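Peptide chain release factor subunit 1 (Methanosarcina mazei, PDB 3IR9) probably directs termination of translation at the stop codons UAA, UAG and UGA, this chain being its C-terminal domain. Local coordinates at residues R34-E39 / N151-I156; Y49-V54 / D123-L128; R76-C81 / E87-R92; G104-P107 / S112-V115. One frame throughout, in Å; residues are numbered along the deposited sequence.

Contact 1 (R34-E39 / N151-I156)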
loop_
_atom_site.group_PDB
_atom_site.type_symbol
_atom_site.label_atom_id
_atom_site.label_comp_id
_atom_site.label_asym_id
_atom_site.label_seq_id
_atom_site.Cartn_x
_atom_site.Cartn_y
_atom_site.Cartn_z
ATOM N N ARG A 34 -14.832 -14.030 -12.968
ATOM C CA ARG A 34 -16.145 -14.262 -13.557
ATOM C C ARG A 34 -16.103 -15.393 -14.591
ATOM O O ARG A 34 -16.985 -16.255 -14.618
ATOM C CB ARG A 34 -16.688 -12.956 -14.161
ATOM C CG ARG A 34 -16.959 -11.869 -13.109
ATOM C CD ARG A 34 -16.396 -10.506 -13.502
ATOM N NE ARG A 34 -17.407 -9.551 -13.943
ATOM C CZ ARG A 34 -18.037 -8.706 -13.134
ATOM N NH1 ARG A 34 -17.773 -8.709 -11.834
ATOM N NH2 ARG A 34 -18.937 -7.863 -13.622
ATOM N N ASP A 35 -15.068 -15.396 -15.426
ATOM C CA ASP A 35 -14.899 -16.451 -16.420
ATOM C C ASP A 35 -14.640 -17.808 -15.748
ATOM O O ASP A 35 -15.041 -18.851 -16.264
ATOM C CB ASP A 35 -13.799 -16.085 -17.431
ATOM C CG ASP A 35 -14.218 -14.955 -18.382
ATOM O OD1 ASP A 35 -15.366 -14.467 -18.283
ATOM O OD2 ASP A 35 -13.395 -14.553 -19.233
ATOM N N PHE A 36 -13.989 -17.787 -14.588
ATOM C CA PHE A 36 -13.847 -18.996 -13.791
ATOM C C PHE A 36 -15.210 -19.469 -13.322
ATOM O O PHE A 36 -15.542 -20.651 -13.421
ATOM C CB PHE A 36 -12.968 -18.758 -12.573
ATOM C CG PHE A 36 -13.137 -19.797 -11.502
ATOM C CD1 PHE A 36 -12.694 -21.093 -11.700
ATOM C CD2 PHE A 36 -13.727 -19.479 -10.296
ATOM C CE1 PHE A 36 -12.843 -22.049 -10.717
ATOM C CE2 PHE A 36 -13.874 -20.433 -9.309
ATOM C CZ PHE A 36 -13.433 -21.720 -9.524
ATOM N N PHE A 37 -15.989 -18.528 -12.797
ATOM C CA PHE A 37 -17.344 -18.804 -12.343
ATOM C C PHE A 37 -18.208 -19.345 -13.492
ATOM O O PHE A 37 -18.872 -20.370 -13.353
ATOM C CB PHE A 37 -17.984 -17.540 -11.749
ATOM C CG PHE A 37 -17.466 -17.158 -10.374
ATOM C CD1 PHE A 37 -17.221 -18.122 -9.405
ATOM C CD2 PHE A 37 -17.270 -15.824 -10.040
ATOM C CE1 PHE A 37 -16.760 -17.763 -8.141
ATOM C CE2 PHE A 37 -16.814 -15.459 -8.778
ATOM C CZ PHE A 37 -16.557 -16.431 -7.828
ATOM N N LYS A 38 -18.182 -18.658 -14.631
ATOM C CA LYS A 38 -19.000 -19.040 -15.782
ATOM C C LYS A 38 -18.645 -20.424 -16.322
ATOM O O LYS A 38 -19.484 -21.097 -16.917
ATOM C CB LYS A 38 -18.877 -17.994 -16.892
ATOM C CG LYS A 38 -19.527 -16.655 -16.548
ATOM C CD LYS A 38 -18.957 -15.496 -17.373
ATOM C CE LYS A 38 -19.450 -15.510 -18.812
ATOM N NZ LYS A 38 -18.853 -14.395 -19.592
ATOM N N GLU A 39 -17.401 -20.840 -16.120
ATOM C CA GLU A 39 -16.959 -22.162 -16.542
ATOM C C GLU A 39 -17.384 -23.201 -15.519
ATOM O O GLU A 39 -17.661 -24.354 -15.855
ATOM C CB GLU A 39 -15.442 -22.189 -16.690
ATOM C CG GLU A 39 -14.931 -21.426 -17.886
ATOM C CD GLU A 39 -15.366 -22.055 -19.191
ATOM O OE1 GLU A 39 -16.073 -23.091 -19.153
ATOM O OE2 GLU A 39 -14.998 -21.512 -20.254
ATOM N N ASN A 151 -12.067 -16.519 0.035
ATOM C CA ASN A 151 -13.002 -17.041 1.031
ATOM C C ASN A 151 -13.309 -18.518 0.816
ATOM O O ASN A 151 -13.054 -19.360 1.678
ATOM C CB ASN A 151 -14.309 -16.240 1.015
ATOM C CG ASN A 151 -14.091 -14.760 1.263
ATOM O OD1 ASN A 151 -13.085 -14.359 1.851
ATOM N ND2 ASN A 151 -15.037 -13.937 0.816
ATOM N N ALA A 152 -13.862 -18.821 -0.351
ATOM C CA ALA A 152 -14.270 -20.179 -0.672
ATOM C C ALA A 152 -13.137 -21.014 -1.264
ATOM O O ALA A 152 -12.697 -21.989 -0.656
ATOM C CB ALA A 152 -15.467 -20.160 -1.615
ATOM N N PHE A 153 -12.666 -20.621 -2.448
ATOM C CA PHE A 153 -11.785 -21.466 -3.265
ATOM C C PHE A 153 -10.329 -21.551 -2.814
ATOM O O PHE A 153 -9.453 -21.855 -3.620
ATOM C CB PHE A 153 -11.812 -21.012 -4.725
ATOM C CG PHE A 153 -13.181 -20.995 -5.332
ATOM C CD1 PHE A 153 -13.734 -19.810 -5.782
ATOM C CD2 PHE A 153 -13.914 -22.161 -5.452
ATOM C CE1 PHE A 153 -14.988 -19.790 -6.342
ATOM C CE2 PHE A 153 -15.173 -22.149 -6.012
ATOM C CZ PHE A 153 -15.710 -20.960 -6.459
ATOM N N GLY A 154 -10.063 -21.289 -1.541
ATOM C CA GLY A 154 -8.707 -21.377 -1.034
ATOM C C GLY A 154 -7.795 -20.308 -1.605
ATOM O O GLY A 154 -6.602 -20.282 -1.317
ATOM N N GLY A 155 -8.354 -19.416 -2.413
ATOM C CA GLY A 155 -7.578 -18.327 -2.979
ATOM C C GLY A 155 -6.702 -18.814 -4.107
ATOM O O GLY A 155 -5.686 -18.203 -4.429
ATOM N N ILE A 156 -7.111 -19.933 -4.698
ATOM C CA ILE A 156 -6.396 -20.572 -5.796
ATOM C C ILE A 156 -7.406 -21.286 -6.685
ATOM O O ILE A 156 -7.961 -22.313 -6.304
ATOM C CB ILE A 156 -5.406 -21.636 -5.283
ATOM C CG1 ILE A 156 -4.379 -21.023 -4.331
ATOM C CG2 ILE A 156 -4.725 -22.341 -6.450
ATOM C CD1 ILE A 156 -3.320 -22.010 -3.873
#

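Contact 2 (Y49-V54 / D123-L128)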
loop_
_atom_site.group_PDB
_atom_site.type_symbol
_atom_site.label_atom_id
_atom_site.label_comp_id
_atom_site.label_asym_id
_atom_site.label_seq_id
_atom_site.Cartn_x
_atom_site.Cartn_y
_atom_site.Cartn_z
ATOM N N TYR A 49 -10.043 -25.667 -8.246
ATOM C CA TYR A 49 -9.736 -24.688 -7.217
ATOM C C TYR A 49 -9.168 -25.380 -5.983
ATOM O O TYR A 49 -9.333 -26.588 -5.801
ATOM C CB TYR A 49 -10.982 -23.865 -6.872
ATOM C CG TYR A 49 -12.246 -24.691 -6.743
ATOM C CD1 TYR A 49 -12.620 -25.233 -5.520
ATOM C CD2 TYR A 49 -13.062 -24.929 -7.844
ATOM C CE1 TYR A 49 -13.772 -25.990 -5.395
ATOM C CE2 TYR A 49 -14.216 -25.687 -7.730
ATOM C CZ TYR A 49 -14.564 -26.213 -6.502
ATOM O OH TYR A 49 -15.708 -26.965 -6.375
ATOM N N GLY A 50 -8.482 -24.617 -5.142
ATOM C CA GLY A 50 -7.850 -25.189 -3.974
ATOM C C GLY A 50 -6.447 -25.655 -4.285
ATOM O O GLY A 50 -6.146 -26.068 -5.405
ATOM N N GLU A 51 -5.586 -25.581 -3.279
ATOM C CA GLU A 51 -4.179 -25.912 -3.433
ATOM C C GLU A 51 -3.940 -27.285 -4.053
ATOM O O GLU A 51 -3.220 -27.404 -5.048
ATOM C CB GLU A 51 -3.481 -25.829 -2.079
ATOM C CG GLU A 51 -2.033 -26.246 -2.108
ATOM C CD GLU A 51 -1.454 -26.304 -0.729
ATOM O OE1 GLU A 51 -1.931 -25.533 0.135
ATOM O OE2 GLU A 51 -0.536 -27.122 -0.510
ATOM N N SER A 52 -4.540 -28.317 -3.467
ATOM C CA SER A 52 -4.280 -29.688 -3.902
ATOM C C SER A 52 -4.781 -29.943 -5.328
ATOM O O SER A 52 -4.041 -30.465 -6.168
ATOM C CB SER A 52 -4.887 -30.702 -2.925
ATOM O OG SER A 52 -4.294 -31.987 -3.072
ATOM N N GLN A 53 -6.026 -29.544 -5.599
ATOM C CA GLN A 53 -6.662 -29.807 -6.894
ATOM C C GLN A 53 -6.024 -29.033 -8.046
ATOM O O GLN A 53 -5.841 -29.563 -9.140
ATOM C CB GLN A 53 -8.163 -29.506 -6.839
ATOM C CG GLN A 53 -8.960 -30.118 -7.995
ATOM C CD GLN A 53 -10.328 -29.477 -8.166
ATOM O OE1 GLN A 53 -10.557 -28.359 -7.712
ATOM N NE2 GLN A 53 -11.237 -30.182 -8.827
ATOM N N VAL A 54 -5.699 -27.770 -7.807
ATOM C CA VAL A 54 -5.068 -26.969 -8.837
ATOM C C VAL A 54 -3.604 -27.372 -9.054
ATOM O O VAL A 54 -3.104 -27.312 -10.177
ATOM C CB VAL A 54 -5.211 -25.471 -8.539
ATOM C CG1 VAL A 54 -4.234 -24.658 -9.378
ATOM C CG2 VAL A 54 -6.642 -25.030 -8.800
ATOM N N ASP A 123 4.659 -18.556 -5.476
ATOM C CA ASP A 123 5.853 -18.819 -6.273
ATOM C C ASP A 123 5.685 -20.110 -7.067
ATOM O O ASP A 123 5.614 -20.090 -8.296
ATOM C CB ASP A 123 7.087 -18.952 -5.375
ATOM C CG ASP A 123 7.809 -17.637 -5.154
ATOM O OD1 ASP A 123 7.163 -16.566 -5.213
ATOM O OD2 ASP A 123 9.033 -17.683 -4.907
ATOM N N GLU A 124 5.621 -21.228 -6.346
ATOM C CA GLU A 124 5.553 -22.560 -6.945
ATOM C C GLU A 124 4.537 -22.644 -8.076
ATOM O O GLU A 124 4.797 -23.255 -9.113
ATOM C CB GLU A 124 5.218 -23.609 -5.879
ATOM C CG GLU A 124 4.917 -24.992 -6.447
ATOM C CD GLU A 124 4.096 -25.854 -5.496
ATOM O OE1 GLU A 124 3.775 -25.377 -4.388
ATOM O OE2 GLU A 124 3.766 -27.006 -5.852
ATOM N N PHE A 125 3.379 -22.026 -7.866
ATOM C CA PHE A 125 2.267 -22.136 -8.802
ATOM C C PHE A 125 2.487 -21.293 -10.053
ATOM O O PHE A 125 1.972 -21.613 -11.123
ATOM C CB PHE A 125 0.944 -21.789 -8.105
ATOM C CG PHE A 125 0.444 -22.875 -7.174
ATOM C CD1 PHE A 125 1.328 -23.604 -6.393
ATOM C CD2 PHE A 125 -0.910 -23.158 -7.074
ATOM C CE1 PHE A 125 0.871 -24.596 -5.538
ATOM C CE2 PHE A 125 -1.372 -24.148 -6.218
ATOM C CZ PHE A 125 -0.479 -24.865 -5.452
ATOM N N SER A 126 3.271 -20.229 -9.914
ATOM C CA SER A 126 3.633 -19.385 -11.046
ATOM C C SER A 126 4.757 -20.021 -11.864
ATOM O O SER A 126 4.798 -19.893 -13.090
ATOM C CB SER A 126 4.052 -18.005 -10.553
ATOM O OG SER A 126 3.006 -17.419 -9.804
ATOM N N GLU A 127 5.662 -20.710 -11.171
ATOM C CA GLU A 127 6.723 -21.479 -11.816
ATOM C C GLU A 127 6.118 -22.559 -12.713
ATOM O O GLU A 127 6.531 -22.732 -13.858
ATOM C CB GLU A 127 7.630 -22.125 -10.760
ATOM C CG GLU A 127 8.232 -21.155 -9.738
ATOM C CD GLU A 127 8.886 -21.869 -8.555
ATOM O OE1 GLU A 127 9.670 -21.226 -7.821
ATOM O OE2 GLU A 127 8.615 -23.074 -8.358
ATOM N N LEU A 128 5.137 -23.285 -12.182
ATOM C CA LEU A 128 4.461 -24.326 -12.945
ATOM C C LEU A 128 3.598 -23.731 -14.048
ATOM O O LEU A 128 3.600 -24.226 -15.172
ATOM C CB LEU A 128 3.602 -25.192 -12.028
ATOM C CG LEU A 128 4.323 -25.812 -10.841
ATOM C CD1 LEU A 128 3.384 -26.738 -10.104
ATOM C CD2 LEU A 128 5.549 -26.554 -11.324
#

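Contact 3 (R76-C81 / E87-R92). With ZN (zinc ion), chain C.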
loop_
_atom_site.group_PDB
_atom_site.type_symbol
_atom_site.label_atom_id
_atom_site.label_comp_id
_atom_site.label_asym_id
_atom_site.label_seq_id
_atom_site.Cartn_x
_atom_site.Cartn_y
_atom_site.Cartn_z
ATOM N N ARG A 76 5.266 -23.535 0.742
ATOM C CA ARG A 76 5.391 -24.962 0.492
ATOM C C ARG A 76 6.741 -25.464 0.997
ATOM O O ARG A 76 7.797 -25.019 0.552
ATOM C CB ARG A 76 5.234 -25.260 -1.001
ATOM C CG ARG A 76 5.286 -26.735 -1.366
ATOM C CD ARG A 76 4.192 -27.516 -0.654
ATOM N NE ARG A 76 3.970 -28.809 -1.287
ATOM C CZ ARG A 76 2.963 -29.622 -1.001
ATOM N NH1 ARG A 76 2.066 -29.291 -0.080
ATOM N NH2 ARG A 76 2.854 -30.770 -1.647
ATOM N N VAL A 77 6.700 -26.401 1.933
ATOM C CA VAL A 77 7.918 -26.899 2.550
ATOM C C VAL A 77 8.299 -28.280 2.023
ATOM O O VAL A 77 7.540 -29.242 2.143
ATOM C CB VAL A 77 7.770 -26.967 4.084
ATOM C CG1 VAL A 77 9.114 -27.255 4.727
ATOM C CG2 VAL A 77 7.170 -25.672 4.620
ATOM N N THR A 78 9.481 -28.379 1.432
ATOM C CA THR A 78 10.007 -29.681 1.054
ATOM C C THR A 78 10.979 -30.161 2.123
ATOM O O THR A 78 11.761 -29.381 2.671
ATOM C CB THR A 78 10.717 -29.655 -0.315
ATOM O OG1 THR A 78 9.789 -29.269 -1.338
ATOM C CG2 THR A 78 11.291 -31.023 -0.643
ATOM N N THR A 79 10.913 -31.450 2.427
ATOM C CA THR A 79 11.854 -32.062 3.349
ATOM C C THR A 79 12.380 -33.369 2.738
ATOM O O THR A 79 11.681 -34.032 1.970
ATOM C CB THR A 79 11.208 -32.302 4.740
ATOM O OG1 THR A 79 10.326 -33.429 4.683
ATOM C CG2 THR A 79 10.414 -31.076 5.187
ATOM N N LYS A 80 13.618 -33.728 3.060
ATOM C CA LYS A 80 14.211 -34.947 2.525
ATOM C C LYS A 80 15.128 -35.640 3.539
ATOM O O LYS A 80 15.838 -34.988 4.305
ATOM C CB LYS A 80 14.977 -34.648 1.234
ATOM C CG LYS A 80 14.157 -33.931 0.174
ATOM C CD LYS A 80 15.004 -33.659 -1.049
ATOM C CE LYS A 80 14.349 -32.638 -1.952
ATOM N NZ LYS A 80 15.299 -32.148 -2.988
ATOM N N CYS A 81 15.107 -36.968 3.541
ATOM C CA CYS A 81 15.917 -37.726 4.480
ATOM C C CYS A 81 17.386 -37.691 4.085
ATOM O O CYS A 81 17.741 -37.782 2.909
ATOM C CB CYS A 81 15.426 -39.168 4.595
ATOM S SG CYS A 81 16.321 -40.109 5.829
ATOM N N GLU A 87 11.112 -38.596 1.291
ATOM C CA GLU A 87 10.833 -37.165 1.159
ATOM C C GLU A 87 9.350 -36.873 1.373
ATOM O O GLU A 87 8.501 -37.757 1.251
ATOM C CB GLU A 87 11.276 -36.624 -0.208
ATOM C CG GLU A 87 10.139 -36.515 -1.223
ATOM C CD GLU A 87 10.584 -35.967 -2.570
ATOM O OE1 GLU A 87 9.717 -35.472 -3.320
ATOM O OE2 GLU A 87 11.793 -36.039 -2.882
ATOM N N ASN A 88 9.042 -35.625 1.696
ATOM C CA ASN A 88 7.658 -35.173 1.747
ATOM C C ASN A 88 7.568 -33.672 1.497
ATOM O O ASN A 88 8.544 -32.946 1.693
ATOM C CB ASN A 88 6.999 -35.540 3.081
ATOM C CG ASN A 88 7.442 -34.646 4.226
ATOM O OD1 ASN A 88 7.074 -33.474 4.295
ATOM N ND2 ASN A 88 8.219 -35.205 5.145
ATOM N N LYS A 89 6.405 -33.217 1.038
ATOM C CA LYS A 89 6.138 -31.793 0.885
ATOM C C LYS A 89 4.833 -31.516 1.586
ATOM O O LYS A 89 4.072 -32.438 1.877
ATOM C CB LYS A 89 6.020 -31.389 -0.590
ATOM C CG LYS A 89 7.246 -31.674 -1.439
ATOM C CD LYS A 89 6.954 -31.384 -2.893
ATOM C CE LYS A 89 7.719 -32.323 -3.799
ATOM N NZ LYS A 89 9.178 -32.234 -3.559
ATOM N N TRP A 90 4.577 -30.245 1.861
ATOM C CA TRP A 90 3.323 -29.841 2.467
ATOM C C TRP A 90 3.283 -28.331 2.542
ATOM O O TRP A 90 4.314 -27.664 2.482
ATOM C CB TRP A 90 3.141 -30.469 3.854
ATOM C CG TRP A 90 4.296 -30.255 4.781
ATOM C CD1 TRP A 90 5.519 -30.860 4.723
ATOM C CD2 TRP A 90 4.333 -29.380 5.915
ATOM N NE1 TRP A 90 6.320 -30.408 5.747
ATOM C CE2 TRP A 90 5.616 -29.500 6.493
ATOM C CE3 TRP A 90 3.409 -28.502 6.491
ATOM C CZ2 TRP A 90 5.998 -28.773 7.624
ATOM C CZ3 TRP A 90 3.789 -27.783 7.616
ATOM C CH2 TRP A 90 5.073 -27.922 8.168
ATOM N N THR A 91 2.087 -27.787 2.660
ATOM C CA THR A 91 1.954 -26.350 2.707
ATOM C C THR A 91 1.592 -25.887 4.107
ATOM O O THR A 91 0.666 -26.405 4.736
ATOM C CB THR A 91 0.930 -25.850 1.685
ATOM O OG1 THR A 91 1.430 -26.096 0.366
ATOM C CG2 THR A 91 0.691 -24.358 1.857
ATOM N N ARG A 92 2.348 -24.913 4.595
ATOM C CA ARG A 92 2.104 -24.345 5.907
ATOM C C ARG A 92 1.850 -22.854 5.770
ATOM O O ARG A 92 2.527 -22.163 5.006
ATOM C CB ARG A 92 3.282 -24.623 6.852
ATOM C CG ARG A 92 4.509 -23.738 6.656
ATOM C CD ARG A 92 4.600 -22.670 7.739
ATOM N NE ARG A 92 5.098 -23.215 9.000
ATOM C CZ ARG A 92 6.248 -22.861 9.564
ATOM N NH1 ARG A 92 6.625 -23.413 10.711
ATOM N NH2 ARG A 92 7.015 -21.946 8.986
HETATM ZN ZN ZN C . 15.483 -42.349 6.009
#

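Contact 4 (G104-P107 / S112-V115). With ZN (zinc ion), chain C.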
loop_
_atom_site.group_PDB
_atom_site.type_symbol
_atom_site.label_atom_id
_atom_site.label_comp_id
_atom_site.label_asym_id
_atom_site.label_seq_id
_atom_site.Cartn_x
_atom_site.Cartn_y
_atom_site.Cartn_z
ATOM N N GLY A 104 12.223 -33.249 11.781
ATOM C CA GLY A 104 12.443 -34.283 12.775
ATOM C C GLY A 104 13.192 -35.486 12.224
ATOM O O GLY A 104 14.235 -35.324 11.587
ATOM N N ASN A 105 12.661 -36.686 12.475
ATOM C CA ASN A 105 13.292 -37.947 12.053
ATOM C C ASN A 105 12.570 -38.672 10.914
ATOM O O ASN A 105 11.390 -38.426 10.643
ATOM C CB ASN A 105 13.421 -38.912 13.234
ATOM C CG ASN A 105 14.469 -38.482 14.236
ATOM O OD1 ASN A 105 15.461 -37.841 13.885
ATOM N ND2 ASN A 105 14.261 -38.849 15.494
ATOM N N CYS A 106 13.287 -39.593 10.272
ATOM C CA CYS A 106 12.755 -40.349 9.139
ATOM C C CYS A 106 11.860 -41.500 9.588
ATOM O O CYS A 106 12.309 -42.402 10.288
ATOM C CB CYS A 106 13.903 -40.884 8.272
ATOM S SG CYS A 106 13.400 -41.495 6.637
ATOM N N PRO A 107 10.588 -41.477 9.175
ATOM C CA PRO A 107 9.654 -42.530 9.572
ATOM C C PRO A 107 9.992 -43.825 8.842
ATOM O O PRO A 107 9.349 -44.848 9.064
ATOM C CB PRO A 107 8.296 -41.976 9.122
ATOM C CG PRO A 107 8.537 -40.503 8.877
ATOM C CD PRO A 107 9.931 -40.436 8.373
ATOM N N SER A 112 17.825 -38.314 10.663
ATOM C CA SER A 112 17.341 -36.938 10.734
ATOM C C SER A 112 16.923 -36.433 9.356
ATOM O O SER A 112 17.696 -36.487 8.398
ATOM C CB SER A 112 18.402 -36.009 11.338
ATOM O OG SER A 112 17.877 -34.716 11.596
ATOM N N LEU A 113 15.685 -35.963 9.263
ATOM C CA LEU A 113 15.230 -35.252 8.083
ATOM C C LEU A 113 15.809 -33.839 8.110
ATOM O O LEU A 113 16.321 -33.382 9.136
ATOM C CB LEU A 113 13.699 -35.197 8.053
ATOM C CG LEU A 113 12.980 -36.546 8.090
ATOM C CD1 LEU A 113 11.493 -36.349 8.320
ATOM C CD2 LEU A 113 13.225 -37.329 6.809
ATOM N N GLU A 114 15.731 -33.149 6.979
ATOM C CA GLU A 114 16.209 -31.778 6.889
ATOM C C GLU A 114 15.408 -31.048 5.816
ATOM O O GLU A 114 15.165 -31.598 4.746
ATOM C CB GLU A 114 17.699 -31.764 6.537
ATOM C CG GLU A 114 18.578 -32.628 7.441
ATOM C CD GLU A 114 19.912 -32.966 6.797
ATOM O OE1 GLU A 114 20.304 -32.264 5.839
ATOM O OE2 GLU A 114 20.567 -33.934 7.244
ATOM N N VAL A 115 14.987 -29.819 6.098
ATOM C CA VAL A 115 14.227 -29.055 5.113
ATOM C C VAL A 115 15.167 -28.576 4.015
ATOM O O VAL A 115 16.195 -27.954 4.296
ATOM C CB VAL A 115 13.502 -27.860 5.744
ATOM C CG1 VAL A 115 12.584 -27.214 4.734
ATOM C CG2 VAL A 115 12.703 -28.311 6.940
HETATM ZN ZN ZN C . 15.483 -42.349 6.009
#

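Contact 1 (R34-E39 / N151-I156)
Phe36 and Phe37 meet Phe153 in an aromatic cluster, where the last turns of the long helix 10-41 come up against the loop that leads from helix 144-151 into strand 156-160. The contact is purely apolar and rests on these three rings. Phe36 comes at Phe153 from the opposite direction and puts its rim onto the partner's face: CE2 of Phe36 sits 3.2 Å from CE1 of Phe153, displaced from the middle of that ring toward its rim. With centroids 4.8 Å apart and planes at 89°, this is a T-shaped (edge-to-face) pair. The first torsion of Phe36, CG opposite the backbone N (chi1 161°), turns the ring toward the loop. Phe37 approaches differently. Its CE1 also lies 3.2 Å from Phe153 CE1, but the two rings meet rim to rim, planes at 47°, and neither covers the other. CE1 of Phe153 is therefore pinched between two helix residues, one over its face and one in its plane, and the fit is tight. The loop itself is shaped by a type I' beta turn from Phe153 to Ile156, closed by Ile156 N to Phe153 O at 3.2 Å, with Gly154 and Gly155 both at positive phi. Tyr49 adds a further ring against Phe153, while Phe36 also rests on strands 47-49 and 156-160. The arrangement is that of a helix packed on the mixed sheet of an alpha/beta domain, here eRF1 domain 3, with an aromatic cluster at the join.

Contact 2 (Y49-V54 / D123-L128)
Glu51 and Val54, on the first turn of helix 51-58, receive the ring of Phe125 from helix 121-131; the residues leading up to them set that turn. Tyr49 ends strand 47-49, and its N gives a nearly straight bond to Gln53 OE1 (2.8 Å, 169°), the donor standing above the plane of the amide carbonyl. Gly50 follows at the N-cap, and its O takes the amide of Val54 at 3.0 Å. Glu51 then meets the tip of Phe125 twice: its backbone O lies 3.8 Å from CZ, near the ring plane at the edge, and its CG comes within 3.9 Å of the same CZ. The extended Glu51 chain, CG opposite the backbone N (chi1 176°), passes across Phe125 at about a right angle and carries the carboxylate beyond the ring, where Thr91 and Arg55 hold OE2. Arg55 also forms a salt bridge with Glu124, so it probably offsets the repulsion between the two nearby carboxylates. Val54 points its CB at the other helix, and CG1 reaches Phe125 CE2 at 4.3 Å, a looser and oblique touch. Phe125 goes on to Ile156, Leu58 and Leu66, which places its ring in the hydrophobic core. Two helices thus meet through one inserted phenylalanine, with an ion-pair network at their border, beside the mixed sheet of eRF1 domain 3.

Contact 3 (R76-C81 / E87-R92)
Thr79 and Asn88 form the firm hydrogen-bonded pair of this antiparallel hairpin: Thr79 N reaches Asn88 O at 2.9 Å and Asn88 N returns to Thr79 O at 3.1 Å. Nearer the other end, Val77 N bonds straight to Trp90 O (2.8 Å, 169°), whereas the return bond from Trp90 N is more bent. Among apolar contacts, Val77 CB stands over the five-membered ring of Trp90 in a CH-pi contact, 4.3 Å from its centroid. Trp90 CG sits between its own N and carbonyl carbon (chi1 52°), which folds the indole back under the neighbouring strand. On the opposite face, the Arg76 guanidinium lies over the Lys89-Trp90 peptide, planes roughly parallel, with Arg76 NE 3.4 Å from Lys89 CB; the position of NH1 is less certain. Thr91 OG1 has its stronger partner in Glu51, also a weak, long ion partner of Arg76. With an alanine in place of Arg76, the Lys89-Trp90 peptide is likely to lose its cover and Glu51 a distant positive charge. Within one strand, Lys89 NZ pairs with Glu87 OE1 at 3.3 Å. Cys81 SG binds zinc at 2.4 Å; the hairpin's backbone bonds probably help to position Cys81, just past its last pair, as a zinc ligand.

Contact 4 (G104-P107 / S112-V115)
A cysteine zinc site formed by Cys81, Cys84, Cys106 and Cys109 contains this contact, where the loop 104-107 folds back on the start of strand 113-120; its paired CxxC turns beside a three-stranded sheet are consistent with a zinc ribbon. Leu113 does most of the touching. Its N donates to Gly104 O at 2.8 Å with a bent angle of 146°, the donor tilted from the carbonyl plane, and a single backbone bridge joins Asn105 to Ser112. The Leu113 side chain then runs under the loop. One branch, CD1, presses against Asn105 O at 3.1 Å, a tight fit, and more loosely approaches Pro107 CD. The other branch, CD2, lies 3.9 Å from Cys106 CB. With CG opposite its own carbonyl carbon (chi1 -57°), Leu113 can straddle the loop in this way, one methyl on each of two successive residues. Replacing it with a serine is likely to open a gap beneath Cys106 and let the ligand-bearing loop shift. The first torsion of Cys106, SG opposite the backbone N (chi1 -166°), turns the sulfur to the zinc, which it binds at 2.3 Å alongside Cys81 and Cys109. Tyr86 packs on Cys106, Pro107 and Leu113. The Cys106 sulfur also takes a hydrogen bond from a nearby residue, and this bond and the zinc together probably stabilise its negative charge, while Leu113 backs its CB with hydrocarbon.

From the N terminus, helix 10-41 enters contact 1, which closes the widest loop only when the chain returns at 151-156, just before strand 156-160. Contact 2 lies within that loop, joining helix 51-58 to helix 121-131, and inside it in turn come contacts 3 and 4, short closures in series: first the hairpin 76-81/87-92, then 104-107 with 112-115. None of them cross. Contacts 1 and 2 touch at Tyr49 and Gly50 in the body of the domain; contact 2 meets contact 3 through Glu51; contacts 3 and 4 share one antiparallel sheet and the zinc. The chain thus links alpha/beta core to zinc-bearing extension, their outermost contact centres about 37 Å apart.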